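PDB 3WGH: redox-sensing transcriptional repressor rex from Thermoanaerobacter ethanolicus, which probably represses transcription in response to the cellular NADH/NAD(+) redox state, working as a homodimer that binds both DNA and the dinucleotide. Local coordinates for residues 87-92 against 149-154; 95-100 against 123-128; 114-119 against 131-136. All coordinates share one frame; numbering follows the deposited sequence.

Interaction 1: 87-92 against 149-154; sequences TIIIGA and IGILCI. With NAI (1,4-dihydronicotinamide adenine dinucleotide), chain I.
Strand 87-90 runs parallel to strand 149-152, with Ile88 and Ile90 zipped to Ile149, Ile151 and Cys153 by four backbone hydrogen bonds; the last, from Cys153 N to Ile90 O, is 2.8 Å long. On the face carrying Thr87, Ile89, Ile149 and Ile151, Ile89 CG1 rests on Ile151 CB at 3.9 Å. Beta-branched residues suit an extended strand, and their branches give Ile89 a broad apolar surface against helix 94-100 and Ile151 one against Phe177. On the other face, which packs against helix 138-144, Leu152 turns its end back so that CD2 meets Ile90 CB at 3.7 Å. Gly150 lies on that face too, adding no bulk next to Ile88. Past the strands the dinucleotide begins. With chi1 at 53°, Ile154 holds CG2 anti to the carbonyl carbon, and this methyl presses on one face of the adenine, 3.3 Å from C4A of the NADH. Ile90 CG2 approaches adenine C2A at 3.5 Å. At Gly91, the first glycine of the Rossmann dinucleotide-binding turn, a CB would lie only 2.3 Å from Cys153 O, so glycine alone fits. Ile154 O accepts a hydrogen bond from O3D of the nicotinamide-side ribose at 2.8 Å. Apolar branches thus line one side of the flat base while a backbone carbonyl accepts from a sugar hydroxyl, so this strand pair serves both as sheet centre and as pocket floor.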
loop_
_atom_site.group_PDB
_atom_site.type_symbol
_atom_site.label_atom_id
_atom_site.label_comp_id
_atom_site.label_asym_id
_atom_site.label_seq_id
_atom_site.Cartn_x
_atom_site.Cartn_y
_atom_site.Cartn_z
ATOM N N THR B 87 0.957 5.154 18.877
ATOM C CA THR B 87 0.027 5.497 17.785
ATOM C C THR B 87 -1.409 5.708 18.209
ATOM O O THR B 87 -1.877 5.141 19.229
ATOM C CB THR B 87 0.069 4.436 16.628
ATOM O OG1 THR B 87 -0.669 3.266 17.003
ATOM C CG2 THR B 87 1.501 3.999 16.381
ATOM N N ILE B 88 -2.136 6.526 17.422
ATOM C CA ILE B 88 -3.600 6.528 17.544
ATOM C C ILE B 88 -4.219 6.449 16.141
ATOM O O ILE B 88 -3.569 6.816 15.160
ATOM C CB ILE B 88 -4.144 7.815 18.241
ATOM C CG1 ILE B 88 -3.824 9.021 17.371
ATOM C CG2 ILE B 88 -3.668 7.924 19.701
ATOM C CD1 ILE B 88 -4.040 10.406 18.017
ATOM N N ILE B 89 -5.476 6.022 16.081
ATOM C CA ILE B 89 -6.222 5.913 14.810
ATOM C C ILE B 89 -7.353 6.873 14.934
ATOM O O ILE B 89 -8.035 6.905 15.988
ATOM C CB ILE B 89 -6.730 4.480 14.586
ATOM C CG1 ILE B 89 -5.524 3.593 14.253
ATOM C CG2 ILE B 89 -7.791 4.382 13.398
ATOM C CD1 ILE B 89 -5.869 2.109 14.219
ATOM N N ILE B 90 -7.488 7.731 13.932
ATOM C CA ILE B 90 -8.648 8.632 13.821
ATOM C C ILE B 90 -9.542 8.055 12.778
ATOM O O ILE B 90 -9.139 7.903 11.602
ATOM C CB ILE B 90 -8.219 10.064 13.319
ATOM C CG1 ILE B 90 -6.969 10.506 14.073
ATOM C CG2 ILE B 90 -9.358 11.100 13.483
ATOM C CD1 ILE B 90 -7.191 10.517 15.505
ATOM N N GLY B 91 -10.784 7.768 13.177
ATOM C CA GLY B 91 -11.735 7.073 12.319
ATOM C C GLY B 91 -11.839 5.588 12.658
ATOM O O GLY B 91 -10.986 4.769 12.287
ATOM N N ALA B 92 -12.906 5.231 13.342
ATOM C CA ALA B 92 -13.135 3.867 13.717
ATOM C C ALA B 92 -14.128 3.237 12.777
ATOM O O ALA B 92 -14.941 2.435 13.220
ATOM C CB ALA B 92 -13.681 3.815 15.153
ATOM N N ILE B 149 2.521 8.945 16.372
ATOM C CA ILE B 149 1.914 8.793 15.057
ATOM C C ILE B 149 0.393 8.867 15.124
ATOM O O ILE B 149 -0.221 8.123 15.881
ATOM C CB ILE B 149 2.314 7.455 14.424
ATOM C CG1 ILE B 149 3.845 7.309 14.479
ATOM C CG2 ILE B 149 1.644 7.280 12.993
ATOM C CD1 ILE B 149 4.393 5.976 14.036
ATOM N N GLY B 150 -0.199 9.647 14.222
ATOM C CA GLY B 150 -1.651 9.599 13.973
ATOM C C GLY B 150 -1.962 8.917 12.619
ATOM O O GLY B 150 -1.393 9.266 11.574
ATOM N N ILE B 151 -2.778 7.871 12.678
ATOM C CA ILE B 151 -3.215 7.156 11.509
ATOM C C ILE B 151 -4.606 7.687 11.135
ATOM O O ILE B 151 -5.532 7.661 11.940
ATOM C CB ILE B 151 -3.308 5.673 11.822
ATOM C CG1 ILE B 151 -1.903 5.227 12.332
ATOM C CG2 ILE B 151 -3.908 4.986 10.561
ATOM C CD1 ILE B 151 -1.742 3.710 12.731
ATOM N N LEU B 152 -4.718 8.236 9.941
ATOM C CA LEU B 152 -5.917 8.992 9.550
ATOM C C LEU B 152 -6.799 8.158 8.593
ATOM O O LEU B 152 -6.406 7.874 7.453
ATOM C CB LEU B 152 -5.436 10.267 8.852
ATOM C CG LEU B 152 -5.831 11.666 9.343
ATOM C CD1 LEU B 152 -6.031 12.554 8.091
ATOM C CD2 LEU B 152 -7.129 11.705 10.207
ATOM N N CYS B 153 -7.965 7.736 9.061
ATOM C CA CYS B 153 -8.854 6.849 8.243
ATOM C C CYS B 153 -10.264 7.397 8.261
ATOM O O CYS B 153 -11.186 6.696 8.631
ATOM C CB CYS B 153 -8.893 5.405 8.793
ATOM S SG CYS B 153 -7.292 4.635 9.196
ATOM N N ILE B 154 -10.384 8.688 8.011
ATOM C CA ILE B 154 -11.685 9.385 8.019
ATOM C C ILE B 154 -12.034 9.757 6.585
ATOM O O ILE B 154 -11.178 9.745 5.731
ATOM C CB ILE B 154 -11.652 10.661 8.912
ATOM C CG1 ILE B 154 -10.503 11.606 8.542
ATOM C CG2 ILE B 154 -11.546 10.319 10.412
ATOM C CD1 ILE B 154 -10.682 13.039 9.134
HETATM P PA NAI I . -15.982 4.588 6.876
HETATM O O1A NAI I . -17.109 5.522 6.563
HETATM O O2A NAI I . -16.195 3.137 7.174
HETATM O O5B NAI I . -15.262 5.167 8.181
HETATM C C5B NAI I . -15.020 6.551 8.413
HETATM C C4B NAI I . -15.154 6.770 9.922
HETATM O O4B NAI I . -14.674 8.057 10.198
HETATM C C3B NAI I . -16.631 6.764 10.385
HETATM O O3B NAI I . -16.722 6.040 11.611
HETATM C C2B NAI I . -16.918 8.221 10.716
HETATM O O2B NAI I . -17.789 8.406 11.830
HETATM C C1B NAI I . -15.537 8.663 11.170
HETATM N N9A NAI I . -15.310 10.118 11.079
HETATM C C8A NAI I . -15.882 10.979 10.202
HETATM N N7A NAI I . -15.323 12.193 10.456
HETATM C C5A NAI I . -14.469 12.082 11.500
HETATM C C6A NAI I . -13.647 12.950 12.207
HETATM N N6A NAI I . -13.608 14.254 11.857
HETATM N N1A NAI I . -12.845 12.506 13.204
HETATM C C2A NAI I . -12.898 11.233 13.589
HETATM N N3A NAI I . -13.716 10.400 12.948
HETATM C C4A NAI I . -14.475 10.780 11.890
HETATM O O3 NAI I . -14.885 4.815 5.692
HETATM P PN NAI I . -13.692 3.776 5.387
HETATM O O1N NAI I . -14.224 2.906 4.304
HETATM O O2N NAI I . -13.247 3.297 6.759
HETATM O O5D NAI I . -12.519 4.707 4.759
HETATM C C5D NAI I . -11.774 5.636 5.555
HETATM C C4D NAI I . -10.923 6.447 4.588
HETATM O O4D NAI I . -9.918 5.645 3.925
HETATM C C3D NAI I . -11.786 7.086 3.501
HETATM O O3D NAI I . -11.240 8.393 3.313
HETATM C C2D NAI I . -11.480 6.253 2.276
HETATM O O2D NAI I . -11.755 7.022 1.085
HETATM C C1D NAI I . -10.005 5.891 2.517
HETATM N N1N NAI I . -9.493 4.732 1.767
HETATM C C2N NAI I . -8.283 4.861 1.139
HETATM C C3N NAI I . -7.728 3.911 0.386
HETATM C C7N NAI I . -6.372 4.167 -0.165
HETATM O O7N NAI I . -5.879 3.522 -1.094
HETATM N N7N NAI I . -5.651 5.087 0.489
HETATM C C4N NAI I . -8.451 2.576 0.178
HETATM C C5N NAI I . -9.781 2.525 0.907
HETATM C C6N NAI I . -10.219 3.545 1.657
#

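Interaction 2: 95-100 against 123-128; sequences LGQAIA and FGLKIR. With NAI (1,4-dihydronicotinamide adenine dinucleotide), chain I.
Ile127 reaches from its short strand toward helix 94-100 and spreads its two branches over Ala100 and Gln97; these three residues bury most of the surface here. With chi1 at -61°, CG2 is anti to the backbone N and CG1 anti to the carbonyl carbon, which sends the branches to different partners. Ile127 CG2 sits on Ala100 CB at 3.6 Å. A methyl suits Ala100 because the helix surface comes this close to the strand, leaving the larger isoleucine to span the interval. The other branch ends at CD1, which touches Gln97 CG at 3.8 Å, the two side chains crossing at about a right angle. Gln97 offers its aliphatic part to Ile127 and extends beyond CG, so that NE2 comes within 3.9 Å of Leu125 CD2, the leucine arriving from the opposite direction. The amide is not spent on that apolar methyl: NE2 hydrogen-bonds to Ala92 O in the glycine-rich turn. At the margin, Arg128 lays its CD 3.5 Å from Ala100 O, the carbonyl of the helix's last residue, as its chain bends at chi2 and chi3. The N-terminal end of the same helix faces the cofactor, as in Rossmann folds, where the helix after the glycine-rich turn points its first amides at the pyrophosphate: Leu95 N donates to O2N of NADH at 2.8 Å. Helix 94-100 therefore packs on strand 85-90, through Ile89 against Ala100 and Ile99, and also meets strand 126-127, where Ile127 packs on Val132 of strand 130-134 as well.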
loop_
_atom_site.group_PDB
_atom_site.type_symbol
_atom_site.label_atom_id
_atom_site.label_comp_id
_atom_site.label_asym_id
_atom_site.label_seq_id
_atom_site.Cartn_x
_atom_site.Cartn_y
_atom_site.Cartn_z
ATOM N N LEU B 95 -12.037 0.896 7.486
ATOM C CA LEU B 95 -10.556 0.907 7.391
ATOM C C LEU B 95 -9.850 1.009 8.774
ATOM O O LEU B 95 -8.853 0.289 9.060
ATOM C CB LEU B 95 -10.084 1.994 6.441
ATOM C CG LEU B 95 -8.571 2.068 6.212
ATOM C CD1 LEU B 95 -8.075 0.734 5.642
ATOM C CD2 LEU B 95 -8.334 3.225 5.233
ATOM N N GLY B 96 -10.359 1.896 9.625
ATOM C CA GLY B 96 -9.748 2.104 10.956
ATOM C C GLY B 96 -9.747 0.856 11.815
ATOM O O GLY B 96 -8.759 0.552 12.507
ATOM N N GLN B 97 -10.866 0.131 11.786
ATOM C CA GLN B 97 -10.914 -1.181 12.453
ATOM C C GLN B 97 -10.046 -2.240 11.796
ATOM O O GLN B 97 -9.355 -2.964 12.497
ATOM C CB GLN B 97 -12.347 -1.672 12.659
ATOM C CG GLN B 97 -13.245 -0.673 13.448
ATOM C CD GLN B 97 -14.648 -1.244 13.712
ATOM O OE1 GLN B 97 -14.777 -2.425 13.990
ATOM N NE2 GLN B 97 -15.682 -0.403 13.640
ATOM N N ALA B 98 -9.996 -2.287 10.463
ATOM C CA ALA B 98 -9.055 -3.192 9.829
ATOM C C ALA B 98 -7.616 -2.947 10.312
ATOM O O ALA B 98 -6.936 -3.881 10.749
ATOM C CB ALA B 98 -9.163 -3.125 8.260
ATOM N N ILE B 99 -7.172 -1.683 10.297
ATOM C CA ILE B 99 -5.811 -1.331 10.775
ATOM C C ILE B 99 -5.617 -1.654 12.280
ATOM O O ILE B 99 -4.649 -2.287 12.664
ATOM C CB ILE B 99 -5.476 0.164 10.472
ATOM C CG1 ILE B 99 -5.427 0.435 8.953
ATOM C CG2 ILE B 99 -4.156 0.603 11.207
ATOM C CD1 ILE B 99 -4.704 -0.616 8.165
ATOM N N ALA B 100 -6.560 -1.234 13.112
ATOM C CA ALA B 100 -6.548 -1.555 14.527
ATOM C C ALA B 100 -6.356 -3.059 14.811
ATOM O O ALA B 100 -5.567 -3.446 15.695
ATOM C CB ALA B 100 -7.797 -1.045 15.176
ATOM N N PHE B 123 -18.852 5.030 20.323
ATOM C CA PHE B 123 -18.151 5.346 21.619
ATOM C C PHE B 123 -18.251 4.205 22.593
ATOM O O PHE B 123 -19.343 3.743 22.925
ATOM C CB PHE B 123 -18.683 6.590 22.315
ATOM C CG PHE B 123 -18.579 7.863 21.508
ATOM C CD1 PHE B 123 -17.773 7.943 20.368
ATOM C CD2 PHE B 123 -19.226 9.022 21.948
ATOM C CE1 PHE B 123 -17.699 9.132 19.639
ATOM C CE2 PHE B 123 -19.113 10.212 21.243
ATOM C CZ PHE B 123 -18.348 10.252 20.080
ATOM N N GLY B 124 -17.114 3.745 23.062
ATOM C CA GLY B 124 -17.090 2.647 23.992
ATOM C C GLY B 124 -16.856 1.300 23.371
ATOM O O GLY B 124 -16.576 0.363 24.073
ATOM N N LEU B 125 -16.915 1.205 22.047
ATOM C CA LEU B 125 -16.608 -0.050 21.371
ATOM C C LEU B 125 -15.172 -0.478 21.670
ATOM O O LEU B 125 -14.262 0.351 21.675
ATOM C CB LEU B 125 -16.882 0.062 19.856
ATOM C CG LEU B 125 -16.501 -1.083 18.902
ATOM C CD1 LEU B 125 -17.536 -2.225 18.912
ATOM C CD2 LEU B 125 -16.286 -0.565 17.476
ATOM N N LYS B 126 -14.988 -1.768 21.940
ATOM C CA LYS B 126 -13.696 -2.355 22.279
ATOM C C LYS B 126 -13.043 -2.987 21.056
ATOM O O LYS B 126 -13.609 -3.874 20.426
ATOM C CB LYS B 126 -13.868 -3.450 23.337
ATOM C CG LYS B 126 -13.953 -2.964 24.781
ATOM C CD LYS B 126 -12.591 -3.027 25.497
ATOM C CE LYS B 126 -12.763 -3.283 27.015
ATOM N NZ LYS B 126 -13.643 -2.262 27.663
ATOM N N ILE B 127 -11.839 -2.535 20.734
ATOM C CA ILE B 127 -11.023 -3.155 19.700
ATOM C C ILE B 127 -9.672 -3.438 20.350
ATOM O O ILE B 127 -9.032 -2.534 20.893
ATOM C CB ILE B 127 -10.900 -2.246 18.427
ATOM C CG1 ILE B 127 -12.288 -1.993 17.835
ATOM C CG2 ILE B 127 -9.991 -2.905 17.352
ATOM C CD1 ILE B 127 -12.484 -0.627 17.188
ATOM N N ARG B 128 -9.267 -4.705 20.330
ATOM C CA ARG B 128 -8.184 -5.195 21.186
ATOM C C ARG B 128 -8.400 -4.692 22.603
ATOM O O ARG B 128 -9.399 -4.997 23.248
ATOM C CB ARG B 128 -6.805 -4.731 20.691
ATOM C CG ARG B 128 -6.667 -4.497 19.189
ATOM C CD ARG B 128 -5.795 -5.552 18.520
ATOM N NE ARG B 128 -6.560 -6.756 18.199
ATOM C CZ ARG B 128 -6.414 -7.928 18.817
ATOM N NH1 ARG B 128 -7.162 -8.965 18.446
ATOM N NH2 ARG B 128 -5.521 -8.076 19.792
HETATM P PA NAI I . -15.982 4.588 6.876
HETATM O O1A NAI I . -17.109 5.522 6.563
HETATM O O2A NAI I . -16.195 3.137 7.174
HETATM O O5B NAI I . -15.262 5.167 8.181
HETATM C C5B NAI I . -15.020 6.551 8.413
HETATM C C4B NAI I . -15.154 6.770 9.922
HETATM O O4B NAI I . -14.674 8.057 10.198
HETATM C C3B NAI I . -16.631 6.764 10.385
HETATM O O3B NAI I . -16.722 6.040 11.611
HETATM C C2B NAI I . -16.918 8.221 10.716
HETATM O O2B NAI I . -17.789 8.406 11.830
HETATM C C1B NAI I . -15.537 8.663 11.170
HETATM N N9A NAI I . -15.310 10.118 11.079
HETATM C C8A NAI I . -15.882 10.979 10.202
HETATM N N7A NAI I . -15.323 12.193 10.456
HETATM C C5A NAI I . -14.469 12.082 11.500
HETATM C C6A NAI I . -13.647 12.950 12.207
HETATM N N6A NAI I . -13.608 14.254 11.857
HETATM N N1A NAI I . -12.845 12.506 13.204
HETATM C C2A NAI I . -12.898 11.233 13.589
HETATM N N3A NAI I . -13.716 10.400 12.948
HETATM C C4A NAI I . -14.475 10.780 11.890
HETATM O O3 NAI I . -14.885 4.815 5.692
HETATM P PN NAI I . -13.692 3.776 5.387
HETATM O O1N NAI I . -14.224 2.906 4.304
HETATM O O2N NAI I . -13.247 3.297 6.759
HETATM O O5D NAI I . -12.519 4.707 4.759
HETATM C C5D NAI I . -11.774 5.636 5.555
HETATM C C4D NAI I . -10.923 6.447 4.588
HETATM O O4D NAI I . -9.918 5.645 3.925
HETATM C C3D NAI I . -11.786 7.086 3.501
HETATM O O3D NAI I . -11.240 8.393 3.313
HETATM C C2D NAI I . -11.480 6.253 2.276
HETATM O O2D NAI I . -11.755 7.022 1.085
HETATM C C1D NAI I . -10.005 5.891 2.517
HETATM N N1N NAI I . -9.493 4.732 1.767
HETATM C C2N NAI I . -8.283 4.861 1.139
HETATM C C3N NAI I . -7.728 3.911 0.386
HETATM C C7N NAI I . -6.372 4.167 -0.165
HETATM O O7N NAI I . -5.879 3.522 -1.094
HETATM N N7N NAI I . -5.651 5.087 0.489
HETATM C C4N NAI I . -8.451 2.576 0.178
HETATM C C5N NAI I . -9.781 2.525 0.907
HETATM C C6N NAI I . -10.219 3.545 1.657
#

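Interaction 3: 114-119 against 131-136. With ZN (zinc ion), chain L; NAI (1,4-dihydronicotinamide adenine dinucleotide), chain I.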
loop_
_atom_site.group_PDB
_atom_site.type_symbol
_atom_site.label_atom_id
_atom_site.label_comp_id
_atom_site.label_asym_id
_atom_site.label_seq_id
_atom_site.Cartn_x
_atom_site.Cartn_y
_atom_site.Cartn_z
ATOM N N GLY B 114 -4.974 4.670 21.398
ATOM C CA GLY B 114 -6.374 5.048 21.431
ATOM C C GLY B 114 -6.957 5.132 20.027
ATOM O O GLY B 114 -6.199 5.160 19.030
ATOM N N ILE B 115 -8.289 5.097 19.940
ATOM C CA ILE B 115 -8.966 5.176 18.657
ATOM C C ILE B 115 -10.134 6.118 18.812
ATOM O O ILE B 115 -10.807 6.082 19.844
ATOM C CB ILE B 115 -9.389 3.784 18.128
ATOM C CG1 ILE B 115 -10.060 3.922 16.760
ATOM C CG2 ILE B 115 -10.392 3.130 19.062
ATOM C CD1 ILE B 115 -9.890 2.670 15.871
ATOM N N PHE B 116 -10.324 7.010 17.837
ATOM C CA PHE B 116 -11.155 8.182 17.981
ATOM C C PHE B 116 -12.141 8.226 16.859
ATOM O O PHE B 116 -11.828 7.810 15.749
ATOM C CB PHE B 116 -10.296 9.453 18.036
ATOM C CG PHE B 116 -9.371 9.472 19.236
ATOM C CD1 PHE B 116 -9.802 10.034 20.469
ATOM C CD2 PHE B 116 -8.151 8.825 19.181
ATOM C CE1 PHE B 116 -8.951 10.001 21.613
ATOM C CE2 PHE B 116 -7.287 8.799 20.291
ATOM C CZ PHE B 116 -7.715 9.341 21.523
ATOM N N ASP B 117 -13.383 8.606 17.171
ATOM C CA ASP B 117 -14.429 8.745 16.138
ATOM C C ASP B 117 -15.378 9.887 16.507
ATOM O O ASP B 117 -15.354 10.352 17.660
ATOM C CB ASP B 117 -15.191 7.430 15.954
ATOM C CG ASP B 117 -15.829 7.319 14.553
ATOM O OD1 ASP B 117 -15.269 6.623 13.663
ATOM O OD2 ASP B 117 -16.860 7.988 14.307
ATOM N N ILE B 118 -16.113 10.439 15.537
ATOM C CA ILE B 118 -17.147 11.442 15.894
ATOM C C ILE B 118 -18.528 10.793 16.108
ATOM O O ILE B 118 -19.485 11.491 16.369
ATOM C CB ILE B 118 -17.420 12.504 14.797
ATOM C CG1 ILE B 118 -17.674 11.834 13.441
ATOM C CG2 ILE B 118 -16.406 13.574 14.764
ATOM C CD1 ILE B 118 -17.813 12.841 12.325
ATOM N N ASN B 119 -18.646 9.486 15.910
ATOM C CA ASN B 119 -19.947 8.808 15.914
ATOM C C ASN B 119 -20.287 8.192 17.256
ATOM O O ASN B 119 -19.802 7.101 17.578
ATOM C CB ASN B 119 -19.997 7.702 14.838
ATOM C CG ASN B 119 -21.376 7.007 14.763
ATOM O OD1 ASN B 119 -22.317 7.367 15.496
ATOM N ND2 ASN B 119 -21.501 6.029 13.869
ATOM N N GLU B 131 -10.633 1.389 23.709
ATOM C CA GLU B 131 -12.034 1.732 23.539
ATOM C C GLU B 131 -12.116 2.952 22.653
ATOM O O GLU B 131 -11.324 3.875 22.820
ATOM C CB GLU B 131 -12.688 2.047 24.905
ATOM C CG GLU B 131 -13.575 0.908 25.454
ATOM C CD GLU B 131 -14.280 1.252 26.767
ATOM O OE1 GLU B 131 -13.694 2.000 27.571
ATOM O OE2 GLU B 131 -15.401 0.745 27.011
ATOM N N VAL B 132 -13.091 2.971 21.742
ATOM C CA VAL B 132 -13.300 4.137 20.885
ATOM C C VAL B 132 -13.726 5.321 21.719
ATOM O O VAL B 132 -14.685 5.255 22.504
ATOM C CB VAL B 132 -14.335 3.902 19.764
ATOM C CG1 VAL B 132 -14.649 5.203 19.052
ATOM C CG2 VAL B 132 -13.880 2.828 18.805
ATOM N N MET B 133 -13.026 6.423 21.512
ATOM C CA MET B 133 -13.270 7.642 22.259
ATOM C C MET B 133 -13.708 8.686 21.290
ATOM O O MET B 133 -13.530 8.509 20.083
ATOM C CB MET B 133 -11.998 8.097 22.980
ATOM C CG MET B 133 -11.637 7.217 24.148
ATOM S SD MET B 133 -9.988 7.640 24.774
ATOM C CE MET B 133 -10.196 9.322 25.426
ATOM N N ASP B 134 -14.338 9.737 21.818
ATOM C CA ASP B 134 -14.786 10.918 21.063
ATOM C C ASP B 134 -13.575 11.695 20.609
ATOM O O ASP B 134 -12.704 12.007 21.418
ATOM C CB ASP B 134 -15.595 11.848 21.989
ATOM C CG ASP B 134 -16.367 12.929 21.238
ATOM O OD1 ASP B 134 -15.926 13.412 20.166
ATOM O OD2 ASP B 134 -17.471 13.286 21.715
ATOM N N VAL B 135 -13.546 12.066 19.336
ATOM C CA VAL B 135 -12.391 12.728 18.775
ATOM C C VAL B 135 -12.234 14.112 19.404
ATOM O O VAL B 135 -11.208 14.759 19.265
ATOM C CB VAL B 135 -12.450 12.787 17.209
ATOM C CG1 VAL B 135 -13.559 13.723 16.747
ATOM C CG2 VAL B 135 -11.102 13.237 16.629
ATOM N N GLU B 136 -13.256 14.547 20.134
ATOM C CA GLU B 136 -13.254 15.868 20.739
ATOM C C GLU B 136 -12.074 16.024 21.676
ATOM O O GLU B 136 -11.495 17.110 21.809
ATOM C CB GLU B 136 -14.586 16.101 21.499
ATOM C CG GLU B 136 -14.768 17.527 22.032
ATOM C CD GLU B 136 -14.997 18.531 20.904
ATOM O OE1 GLU B 136 -15.077 18.093 19.720
ATOM O OE2 GLU B 136 -15.077 19.756 21.199
HETATM ZN ZN ZN L . -13.921 21.071 19.446
HETATM P PA NAI I . -15.982 4.588 6.876
HETATM O O1A NAI I . -17.109 5.522 6.563
HETATM O O2A NAI I . -16.195 3.137 7.174
HETATM O O5B NAI I . -15.262 5.167 8.181
HETATM C C5B NAI I . -15.020 6.551 8.413
HETATM C C4B NAI I . -15.154 6.770 9.922
HETATM O O4B NAI I . -14.674 8.057 10.198
HETATM C C3B NAI I . -16.631 6.764 10.385
HETATM O O3B NAI I . -16.722 6.040 11.611
HETATM C C2B NAI I . -16.918 8.221 10.716
HETATM O O2B NAI I . -17.789 8.406 11.830
HETATM C C1B NAI I . -15.537 8.663 11.170
HETATM N N9A NAI I . -15.310 10.118 11.079
HETATM C C8A NAI I . -15.882 10.979 10.202
HETATM N N7A NAI I . -15.323 12.193 10.456
HETATM C C5A NAI I . -14.469 12.082 11.500
HETATM C C6A NAI I . -13.647 12.950 12.207
HETATM N N6A NAI I . -13.608 14.254 11.857
HETATM N N1A NAI I . -12.845 12.506 13.204
HETATM C C2A NAI I . -12.898 11.233 13.589
HETATM N N3A NAI I . -13.716 10.400 12.948
HETATM C C4A NAI I . -14.475 10.780 11.890
HETATM O O3 NAI I . -14.885 4.815 5.692
HETATM P PN NAI I . -13.692 3.776 5.387
HETATM O O1N NAI I . -14.224 2.906 4.304
HETATM O O2N NAI I . -13.247 3.297 6.759
HETATM O O5D NAI I . -12.519 4.707 4.759
HETATM C C5D NAI I . -11.774 5.636 5.555
HETATM C C4D NAI I . -10.923 6.447 4.588
HETATM O O4D NAI I . -9.918 5.645 3.925
HETATM C C3D NAI I . -11.786 7.086 3.501
HETATM O O3D NAI I . -11.240 8.393 3.313
HETATM C C2D NAI I . -11.480 6.253 2.276
HETATM O O2D NAI I . -11.755 7.022 1.085
HETATM C C1D NAI I . -10.005 5.891 2.517
HETATM N N1N NAI I . -9.493 4.732 1.767
HETATM C C2N NAI I . -8.283 4.861 1.139
HETATM C C3N NAI I . -7.728 3.911 0.386
HETATM C C7N NAI I . -6.372 4.167 -0.165
HETATM O O7N NAI I . -5.879 3.522 -1.094
HETATM N N7N NAI I . -5.651 5.087 0.489
HETATM C C4N NAI I . -8.451 2.576 0.178
HETATM C C5N NAI I . -9.781 2.525 0.907
HETATM C C6N NAI I . -10.219 3.545 1.657
HETATM O O HOH W 1 -9.241 5.179 22.717
HETATM O O HOH W 2 -12.035 21.129 20.885
#
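Ile115 and Asp117 pair with Met133 and Val135 where strands 114-117 and 131-134 run parallel on one flank of the Rossmann fold. Three backbone hydrogen bonds join them: Met133 N to Ile115 O at 2.8 Å, Asp117 N to Met133 O at 2.9 Å, and, past the strand, Val135 N to Asp117 O, where the donor stands 40° out of the carbonyl plane. Apolar packing fills both faces. Ile115 CG2 meets Val132 CG2, while Phe116 and Met133 lie side by side, the methionine sulfur making an oblique Met-aromatic contact. The ring of Phe116 also turns its edge to a backbone oxygen, CD1 lying 3.6 Å from Asp134 O in the ring plane. Ile118 CG2 presses tightly on Val135 CG1, and CD1 of this isoleucine covers the adenine face opposite Ile154. Polar recognition belongs to Asp117, as is usual for the acidic residue ending the second strand of an NAD-binding Rossmann fold. With CG anti to the backbone N (chi1 -155°), its carboxylate divides the adenosine ribose between its oxygens: OD1 accepts from O3B at 2.6 Å and OD2 from O2B at 2.7 Å. OD2 also takes Asn119 N on its anti lone pair, an Asx turn that fixes the carboxylate's rotation. Were this residue an alanine, both ribose hydroxyls would probably lose this acceptor, and the amides of Asn119 and Ala92 their mate. Farther on, Glu136 coordinates a zinc ion through OE2 at 2.5 Å, with a water as another ligand.

How the interactions relate
All three interactions belong to one Rossmann sheet and helix 94-100, which packs on it, their centres about 10 Å apart, and all reach the same NADH. Interactions 1 and 3 share neighbouring strands: Gly91 N bonds to Phe116 O at 2.8 Å, and Ala92 N reaches Asp117 OD1, also at 2.8 Å, tying the glycine-rich turn to the ribose-binding carboxylate. Interaction 2 adds the helix that follows this turn, with Ile89 CD1 packed 3.6 Å from Ala100 N. Interactions 2 and 3 join through the hairpin, where Leu125 O and Val132 N are 2.9 Å apart. Together they hold adenine, ribose and pyrophosphate along the carboxyl ends of the parallel strands.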